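Local coordinates for Ras GTPase-activating-like protein IQGAP2 (Homo sapiens, PDB 5CJP), which probably binds GTP-loaded Rho-family GTPases such as Cdc42 through a RasGAP-related domain that, in this family, does not speed GTP hydrolysis, at residues D81-I86 and N211-K216; S99-A104 and L197-L202. One frame throughout, in Å; residues are numbered along the deposited sequence.

Interaction 1: D81-I86 and N211-K216; sequences DQVQDI and NSIHEK
Ile-213 splits its branches between two partners: chi1 of -79° leaves CG2 anti to the backbone N and turns CG1 anti to the carbonyl carbon, which directs CG1 to Ile-86 and CG2 to Val-83. Val-83 answers with CG1 anti to its own N (chi1 -179°), and this methyl, Val-83 CG1, lies 4.1 Å from Ile-213 CG2. The closer half of the contact is between the two isoleucines, where Ile-86 CG1 stands 3.7 Å from Ile-213 CG1 and 4.0 Å from Ile-213 CD1. The close contacts across the two segments, those within 4.5 Å, are all between hydrocarbon groups. Ile-76 of helix 58-79 and Ile-228 of helix 222-243 close round Ile-213 and Ile-86, with Leu-225 also on Ile-213. With an alanine here in place of Ile-213, Val-83 and Ile-86 would probably lose the branches they pack on, and a gap is likely to open beside Ile-76 and Ile-228.

The turn carrying Val-83 is held by a carboxylate. Asp-85 OD2 accepts two backbone bonds, from Gln-82 N at 2.8 Å, nearly along the C-O direction, and from Asp-81 N at 3.0 Å, 37° out of the carboxylate plane. On the other segment, Lys-216 stretches out fully extended and hands NZ to the carbonyl oxygens of Ile-76 and Val-80, where helix 58-79 ends. Asp-81 OD2 stays 4.6 Å from Lys-216 NZ, too far for a salt bridge, though its charge may still favour the ammonium there. The contact joins the turn after helix 58-79 and the start of helix 85-88 to the last turns of helix 200-216, as part of the apolar core between helices in an all-helical RasGAP-related domain.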
ATOM      1  N   ASP E  81     -33.641 -30.003  -7.410  1.00 73.04           N
ATOM      2  CA  ASP E  81     -34.767 -30.883  -7.670  1.00 82.08           C
ATOM      3  C   ASP E  81     -34.644 -32.304  -7.143  1.00 90.34           C
ATOM      4  O   ASP E  81     -35.648 -32.915  -6.783  1.00 93.13           O
ATOM      5  CB  ASP E  81     -35.015 -30.934  -9.170  1.00 77.42           C
ATOM      6  CG  ASP E  81     -35.413 -29.591  -9.731  1.00 72.23           C
ATOM      7  OD1 ASP E  81     -35.013 -29.282 -10.876  1.00 69.05           O
ATOM      8  OD2 ASP E  81     -36.137 -28.852  -9.027  1.00 71.07           O
ATOM      9  N   GLN E  82     -33.424 -32.832  -7.090  1.00 99.98           N
ATOM     10  CA  GLN E  82     -33.213 -34.205  -6.630  1.00106.20           C
ATOM     11  C   GLN E  82     -32.061 -34.329  -5.634  1.00104.46           C
ATOM     12  O   GLN E  82     -31.305 -35.294  -5.679  1.00112.74           O
ATOM     13  CB  GLN E  82     -32.950 -35.103  -7.854  1.00111.92           C
ATOM     14  CG  GLN E  82     -32.627 -36.572  -7.558  1.00109.30           C
ATOM     15  CD  GLN E  82     -31.189 -36.956  -7.921  1.00108.14           C
ATOM     16  OE1 GLN E  82     -30.747 -38.075  -7.649  1.00106.82           O
ATOM     17  NE2 GLN E  82     -30.460 -36.030  -8.537  1.00105.88           N
ATOM     18  N   VAL E  83     -31.930 -33.372  -4.721  1.00 94.03           N
ATOM     19  CA  VAL E  83     -30.818 -33.419  -3.773  1.00 79.47           C
ATOM     20  C   VAL E  83     -29.611 -33.532  -4.689  1.00 77.89           C
ATOM     21  O   VAL E  83     -29.756 -33.419  -5.899  1.00 77.94           O
ATOM     22  CB  VAL E  83     -30.883 -34.669  -2.862  1.00 71.27           C
ATOM     23  CG1 VAL E  83     -29.722 -34.674  -1.876  1.00 56.70           C
ATOM     24  CG2 VAL E  83     -32.190 -34.701  -2.115  1.00 57.73           C
ATOM     25  N   GLN E  84     -28.428 -33.752  -4.144  1.00 73.67           N
ATOM     26  CA  GLN E  84     -27.249 -33.881  -4.989  1.00 71.66           C
ATOM     27  C   GLN E  84     -27.054 -32.688  -5.928  1.00 69.27           C
ATOM     28  O   GLN E  84     -25.950 -32.464  -6.434  1.00 67.21           O
ATOM     29  CB  GLN E  84     -27.335 -35.167  -5.816  1.00 72.02           C
ATOM     30  CG  GLN E  84     -26.255 -35.256  -6.883  1.00 74.42           C
ATOM     31  CD  GLN E  84     -26.379 -36.471  -7.783  1.00 75.02           C
ATOM     32  OE1 GLN E  84     -26.107 -37.597  -7.366  1.00 76.45           O
ATOM     33  NE2 GLN E  84     -26.787 -36.245  -9.027  1.00 74.18           N
ATOM     34  N   ASP E  85     -28.125 -31.929  -6.157  1.00 67.69           N
ATOM     35  CA  ASP E  85     -28.079 -30.758  -7.019  1.00 67.51           C
ATOM     36  C   ASP E  85     -27.339 -29.609  -6.334  1.00 65.08           C
ATOM     37  O   ASP E  85     -26.731 -28.779  -7.011  1.00 63.58           O
ATOM     38  CB  ASP E  85     -29.496 -30.305  -7.410  1.00 73.30           C
ATOM     39  CG  ASP E  85     -30.093 -31.134  -8.552  1.00 77.82           C
ATOM     40  OD1 ASP E  85     -29.412 -31.313  -9.581  1.00 79.72           O
ATOM     41  OD2 ASP E  85     -31.252 -31.599  -8.426  1.00 81.62           O
ATOM     42  N   ILE E  86     -27.389 -29.554  -5.000  1.00 62.76           N
ATOM     43  CA  ILE E  86     -26.680 -28.497  -4.275  1.00 61.96           C
ATOM     44  C   ILE E  86     -25.195 -28.772  -4.407  1.00 61.52           C
ATOM     45  O   ILE E  86     -24.378 -27.934  -4.053  1.00 63.95           O
ATOM     46  CB  ILE E  86     -26.987 -28.447  -2.758  1.00 62.45           C
ATOM     47  CG1 ILE E  86     -28.087 -29.424  -2.408  1.00 62.10           C
ATOM     48  CG2 ILE E  86     -27.363 -27.051  -2.341  1.00 60.14           C
ATOM     49  CD1 ILE E  86     -27.620 -30.813  -2.441  1.00 72.65           C
ATOM     50  N   ASN E 211     -30.307 -28.828   7.214  1.00 61.24           N
ATOM     51  CA  ASN E 211     -31.703 -28.655   7.589  1.00 64.22           C
ATOM     52  C   ASN E 211     -32.563 -28.159   6.451  1.00 65.25           C
ATOM     53  O   ASN E 211     -33.782 -28.266   6.501  1.00 67.38           O
ATOM     54  CB  ASN E 211     -31.830 -27.688   8.766  1.00 66.33           C
ATOM     55  CG  ASN E 211     -31.040 -28.146   9.983  1.00 64.53           C
ATOM     56  OD1 ASN E 211     -30.686 -29.324  10.102  1.00 64.18           O
ATOM     57  ND2 ASN E 211     -30.770 -27.218  10.899  1.00 63.61           N
ATOM     58  N   SER E 212     -31.928 -27.620   5.423  1.00 65.22           N
ATOM     59  CA  SER E 212     -32.659 -27.089   4.288  1.00 63.02           C
ATOM     60  C   SER E 212     -32.965 -28.203   3.296  1.00 64.68           C
ATOM     61  O   SER E 212     -34.112 -28.329   2.822  1.00 66.81           O
ATOM     62  CB  SER E 212     -31.840 -25.999   3.625  1.00 59.47           C
ATOM     63  OG  SER E 212     -32.602 -25.338   2.645  1.00 52.95           O
ATOM     64  N   ILE E 213     -31.947 -29.007   2.975  1.00 63.68           N
ATOM     65  CA  ILE E 213     -32.156 -30.131   2.051  1.00 61.42           C
ATOM     66  C   ILE E 213     -33.174 -31.079   2.661  1.00 65.14           C
ATOM     67  O   ILE E 213     -34.044 -31.587   1.962  1.00 64.93           O
ATOM     68  CB  ILE E 213     -30.843 -30.906   1.739  1.00 55.87           C
ATOM     69  CG1 ILE E 213     -30.034 -30.133   0.710  1.00 50.07           C
ATOM     70  CG2 ILE E 213     -31.108 -32.238   1.183  1.00 52.26           C
ATOM     71  CD1 ILE E 213     -29.834 -28.803   1.130  1.00 72.65           C
ATOM     72  N   HIS E 214     -33.077 -31.296   3.969  1.00 68.12           N
ATOM     73  CA  HIS E 214     -34.001 -32.181   4.664  1.00 71.78           C
ATOM     74  C   HIS E 214     -35.406 -31.625   4.623  1.00 73.53           C
ATOM     75  O   HIS E 214     -36.371 -32.372   4.529  1.00 73.86           O
ATOM     76  CB  HIS E 214     -33.590 -32.358   6.127  1.00 74.71           C
ATOM     77  CG  HIS E 214     -34.556 -33.173   6.937  1.00 79.62           C
ATOM     78  ND1 HIS E 214     -34.620 -33.106   8.313  1.00 81.41           N
ATOM     79  CD2 HIS E 214     -35.494 -34.076   6.564  1.00 81.91           C
ATOM     80  CE1 HIS E 214     -35.557 -33.928   8.750  1.00 82.47           C
ATOM     81  NE2 HIS E 214     -36.104 -34.529   7.711  1.00 83.28           N
ATOM     82  N   GLU E 215     -35.533 -30.311   4.714  1.00 77.09           N
ATOM     83  CA  GLU E 215     -36.852 -29.702   4.687  1.00 80.00           C
ATOM     84  C   GLU E 215     -37.536 -29.940   3.340  1.00 74.64           C
ATOM     85  O   GLU E 215     -38.742 -30.165   3.293  1.00 73.11           O
ATOM     86  CB  GLU E 215     -36.754 -28.198   4.952  1.00 91.72           C
ATOM     87  CG  GLU E 215     -38.106 -27.504   5.084  1.00106.42           C
ATOM     88  CD  GLU E 215     -38.067 -26.038   4.676  1.00114.29           C
ATOM     89  OE1 GLU E 215     -39.107 -25.352   4.813  1.00117.57           O
ATOM     90  OE2 GLU E 215     -37.002 -25.574   4.211  1.00117.65           O
ATOM     91  N   LYS E 216     -36.758 -29.901   2.258  1.00 67.97           N
ATOM     92  CA  LYS E 216     -37.293 -30.086   0.910  1.00 62.97           C
ATOM     93  C   LYS E 216     -37.360 -31.545   0.463  1.00 63.26           C
ATOM     94  O   LYS E 216     -38.224 -31.916  -0.324  1.00 60.56           O
ATOM     95  CB  LYS E 216     -36.470 -29.283  -0.105  1.00 57.98           C
ATOM     96  CG  LYS E 216     -37.013 -29.352  -1.533  1.00 51.33           C
ATOM     97  CD  LYS E 216     -36.299 -28.382  -2.465  1.00 50.23           C
ATOM     98  CE  LYS E 216     -36.942 -28.358  -3.835  1.00 51.06           C
ATOM     99  NZ  LYS E 216     -36.445 -27.250  -4.714  1.00 52.11           N
TER

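Interaction 2: S99-A104 and L197-L202; sequences SFNRGA and LLPYGL
Asn-101 puts its side-chain amide against the first turn of helix 200-216, and with it helix 92-102 meets a helix start in the all-helical RasGAP-related fold. The amide touches with all its parts. Asn-101 OD1 approaches Pro-199 CB at 3.6 Å and Leu-202 N at 3.5 Å, too loose a pair to count as a hydrogen bond, although the helix start would probably favour an oxygen there. Asn-101 CG sits 3.7 Å from Leu-202 CB. Gly-201 precedes Leu-202 in the chain; Gly-201 C is 4.2 Å from Asn-101 OD1, and a CB at this glycine would point at the amide.

One step out, the backbone presents Leu-202 CB to the amide, and chi1 of 177°, with CG anti to the backbone N, sets CG and the methyls beyond it, where the side chain packs on Leu-233 and Tyr-237 of helix 222-243. Pro-199 holds the N-cap position just before the helix. Tyr-200 gives its hydroxyl to the Pro-315 carbonyl. Just ahead of the proline, Leu-198 O takes a hydrogen bond from a basic side chain of another protein chain.

The rotation of the amide is set from within its own helix: Asn-101 ND2 bonds Val-97 O, one turn back, and the same nitrogen, Asn-101 ND2, lies 3.8 Å from Leu-202 CA.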
ATOM      1  N   SER E  99     -14.566 -19.864   0.702  1.00 40.48           N
ATOM      2  CA  SER E  99     -13.418 -18.959   0.648  1.00 40.36           C
ATOM      3  C   SER E  99     -13.383 -18.051   1.852  1.00 39.19           C
ATOM      4  O   SER E  99     -12.361 -17.909   2.503  1.00 40.29           O
ATOM      5  CB  SER E  99     -13.456 -18.075  -0.601  1.00 44.66           C
ATOM      6  OG  SER E  99     -13.310 -18.822  -1.794  1.00 53.78           O
ATOM      7  N   PHE E 100     -14.510 -17.428   2.150  1.00 38.28           N
ATOM      8  CA  PHE E 100     -14.567 -16.521   3.277  1.00 37.43           C
ATOM      9  C   PHE E 100     -14.131 -17.177   4.572  1.00 38.29           C
ATOM     10  O   PHE E 100     -13.524 -16.537   5.418  1.00 37.43           O
ATOM     11  CB  PHE E 100     -15.973 -15.954   3.443  1.00 36.08           C
ATOM     12  CG  PHE E 100     -16.094 -15.019   4.601  1.00 35.98           C
ATOM     13  CD1 PHE E 100     -15.570 -13.732   4.525  1.00 32.00           C
ATOM     14  CD2 PHE E 100     -16.663 -15.453   5.812  1.00 36.06           C
ATOM     15  CE1 PHE E 100     -15.605 -12.888   5.632  1.00 31.10           C
ATOM     16  CE2 PHE E 100     -16.699 -14.614   6.932  1.00 30.39           C
ATOM     17  CZ  PHE E 100     -16.174 -13.335   6.842  1.00 31.36           C
ATOM     18  N   ASN E 101     -14.433 -18.456   4.733  1.00 40.99           N
ATOM     19  CA  ASN E 101     -14.043 -19.139   5.954  1.00 43.31           C
ATOM     20  C   ASN E 101     -12.580 -19.578   5.985  1.00 45.20           C
ATOM     21  O   ASN E 101     -12.051 -19.933   7.036  1.00 46.79           O
ATOM     22  CB  ASN E 101     -14.992 -20.319   6.211  1.00 41.93           C
ATOM     23  CG  ASN E 101     -16.282 -19.879   6.908  1.00 35.71           C
ATOM     24  OD1 ASN E 101     -16.258 -19.478   8.066  1.00 38.65           O
ATOM     25  ND2 ASN E 101     -17.392 -19.931   6.202  1.00 31.38           N
ATOM     26  N   ARG E 102     -11.917 -19.526   4.838  1.00 47.99           N
ATOM     27  CA  ARG E 102     -10.510 -19.908   4.773  1.00 51.35           C
ATOM     28  C   ARG E 102      -9.604 -18.819   5.318  1.00 53.53           C
ATOM     29  O   ARG E 102      -8.711 -19.086   6.129  1.00 54.80           O
ATOM     30  CB  ARG E 102     -10.083 -20.212   3.333  1.00 49.18           C
ATOM     31  CG  ARG E 102     -10.252 -21.649   2.940  1.00 49.28           C
ATOM     32  CD  ARG E 102      -9.867 -21.908   1.490  1.00 46.86           C
ATOM     33  NE  ARG E 102     -10.170 -23.293   1.154  1.00 44.88           N
ATOM     34  CZ  ARG E 102     -10.759 -23.667   0.024  1.00 47.45           C
ATOM     35  NH1 ARG E 102     -11.100 -22.758  -0.891  1.00 47.51           N
ATOM     36  NH2 ARG E 102     -11.057 -24.942  -0.168  1.00 47.90           N
ATOM     37  N   GLY E 103      -9.831 -17.590   4.871  1.00 55.75           N
ATOM     38  CA  GLY E 103      -8.981 -16.505   5.310  1.00 57.82           C
ATOM     39  C   GLY E 103      -9.665 -15.326   5.946  1.00 58.58           C
ATOM     40  O   GLY E 103      -9.293 -14.184   5.672  1.00 58.75           O
ATOM     41  N   ALA E 104     -10.650 -15.600   6.797  1.00 60.14           N
ATOM     42  CA  ALA E 104     -11.387 -14.557   7.499  1.00 62.89           C
ATOM     43  C   ALA E 104     -10.477 -13.867   8.519  1.00 67.52           C
ATOM     44  O   ALA E 104      -9.421 -13.354   8.171  1.00 67.23           O
ATOM     45  CB  ALA E 104     -12.618 -15.155   8.191  1.00 54.69           C
ATOM     46  N   LEU E 197     -12.307 -26.456  16.672  1.00 62.23           N
ATOM     47  CA  LEU E 197     -11.501 -25.365  16.148  1.00 55.97           C
ATOM     48  C   LEU E 197     -12.055 -24.852  14.827  1.00 50.83           C
ATOM     49  O   LEU E 197     -11.522 -23.910  14.260  1.00 48.97           O
ATOM     50  CB  LEU E 197     -10.054 -25.813  15.944  1.00 59.01           C
ATOM     51  CG  LEU E 197      -9.185 -26.086  17.172  1.00 60.96           C
ATOM     52  CD1 LEU E 197      -7.776 -26.436  16.711  1.00 63.44           C
ATOM     53  CD2 LEU E 197      -9.150 -24.859  18.070  1.00 62.06           C
ATOM     54  N   LEU E 198     -13.096 -25.495  14.319  1.00 46.29           N
ATOM     55  CA  LEU E 198     -13.703 -25.054  13.081  1.00 46.17           C
ATOM     56  C   LEU E 198     -14.406 -23.721  13.340  1.00 44.18           C
ATOM     57  O   LEU E 198     -14.790 -23.415  14.463  1.00 45.70           O
ATOM     58  CB  LEU E 198     -14.731 -26.076  12.567  1.00 46.09           C
ATOM     59  CG  LEU E 198     -14.235 -27.295  11.806  1.00 42.35           C
ATOM     60  CD1 LEU E 198     -15.413 -27.971  11.147  1.00 41.38           C
ATOM     61  CD2 LEU E 198     -13.243 -26.873  10.744  1.00 45.46           C
ATOM     62  N   PRO E 199     -14.577 -22.910  12.299  1.00 40.61           N
ATOM     63  CA  PRO E 199     -15.241 -21.611  12.457  1.00 40.54           C
ATOM     64  C   PRO E 199     -16.734 -21.785  12.682  1.00 39.00           C
ATOM     65  O   PRO E 199     -17.363 -22.622  12.033  1.00 36.78           O
ATOM     66  CB  PRO E 199     -14.966 -20.908  11.126  1.00 40.31           C
ATOM     67  CG  PRO E 199     -13.719 -21.560  10.629  1.00 42.35           C
ATOM     68  CD  PRO E 199     -13.932 -23.022  10.986  1.00 39.73           C
ATOM     69  N   TYR E 200     -17.296 -20.994  13.594  1.00 38.64           N
ATOM     70  CA  TYR E 200     -18.738 -21.047  13.866  1.00 38.20           C
ATOM     71  C   TYR E 200     -19.545 -20.886  12.568  1.00 37.59           C
ATOM     72  O   TYR E 200     -20.402 -21.723  12.252  1.00 37.63           O
ATOM     73  CB  TYR E 200     -19.162 -19.934  14.834  1.00 39.36           C
ATOM     74  CG  TYR E 200     -20.665 -19.779  14.889  1.00 42.52           C
ATOM     75  CD1 TYR E 200     -21.471 -20.759  15.480  1.00 43.62           C
ATOM     76  CD2 TYR E 200     -21.296 -18.706  14.262  1.00 43.94           C
ATOM     77  CE1 TYR E 200     -22.860 -20.674  15.428  1.00 44.97           C
ATOM     78  CE2 TYR E 200     -22.687 -18.611  14.201  1.00 43.85           C
ATOM     79  CZ  TYR E 200     -23.467 -19.596  14.788  1.00 44.83           C
ATOM     80  OH  TYR E 200     -24.851 -19.510  14.716  1.00 41.04           O
ATOM     81  N   GLY E 201     -19.268 -19.802  11.829  1.00 35.06           N
ATOM     82  CA  GLY E 201     -19.973 -19.535  10.582  1.00 32.57           C
ATOM     83  C   GLY E 201     -19.996 -20.702   9.597  1.00 32.62           C
ATOM     84  O   GLY E 201     -21.012 -20.975   8.959  1.00 30.90           O
ATOM     85  N   LEU E 202     -18.874 -21.386   9.449  1.00 31.38           N
ATOM     86  CA  LEU E 202     -18.833 -22.525   8.553  1.00 33.06           C
ATOM     87  C   LEU E 202     -19.732 -23.654   9.084  1.00 37.74           C
ATOM     88  O   LEU E 202     -20.458 -24.307   8.319  1.00 37.02           O
ATOM     89  CB  LEU E 202     -17.398 -23.037   8.425  1.00 28.59           C
ATOM     90  CG  LEU E 202     -17.222 -24.280   7.562  1.00 25.49           C
ATOM     91  CD1 LEU E 202     -17.958 -24.074   6.267  1.00 21.93           C
ATOM     92  CD2 LEU E 202     -15.734 -24.570   7.319  1.00 24.48           C
TER

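How the interactions relate
Helix 200-216 joins the two contacts, with interaction 2 at its first turn and interaction 1 at its last turns; their centres are 23 Å apart and their nearest atoms about 10 Å. The turn and start of helix 85-88 and helix 92-102 supply the other sides; 99-104 and 197-202 lie between 81-86 and 211-216 in the chain. Helix 58-79 runs in the same direction as helix 200-216, with Leu-65 beside Tyr-200, while helix 222-243 returns the opposite way. The Val-83 side chain of interaction 1 lies about 11 Å from a bound GTP. Asn-57, Arg-59, Glu-60 and Tyr-326 line a GTP pocket in this structure.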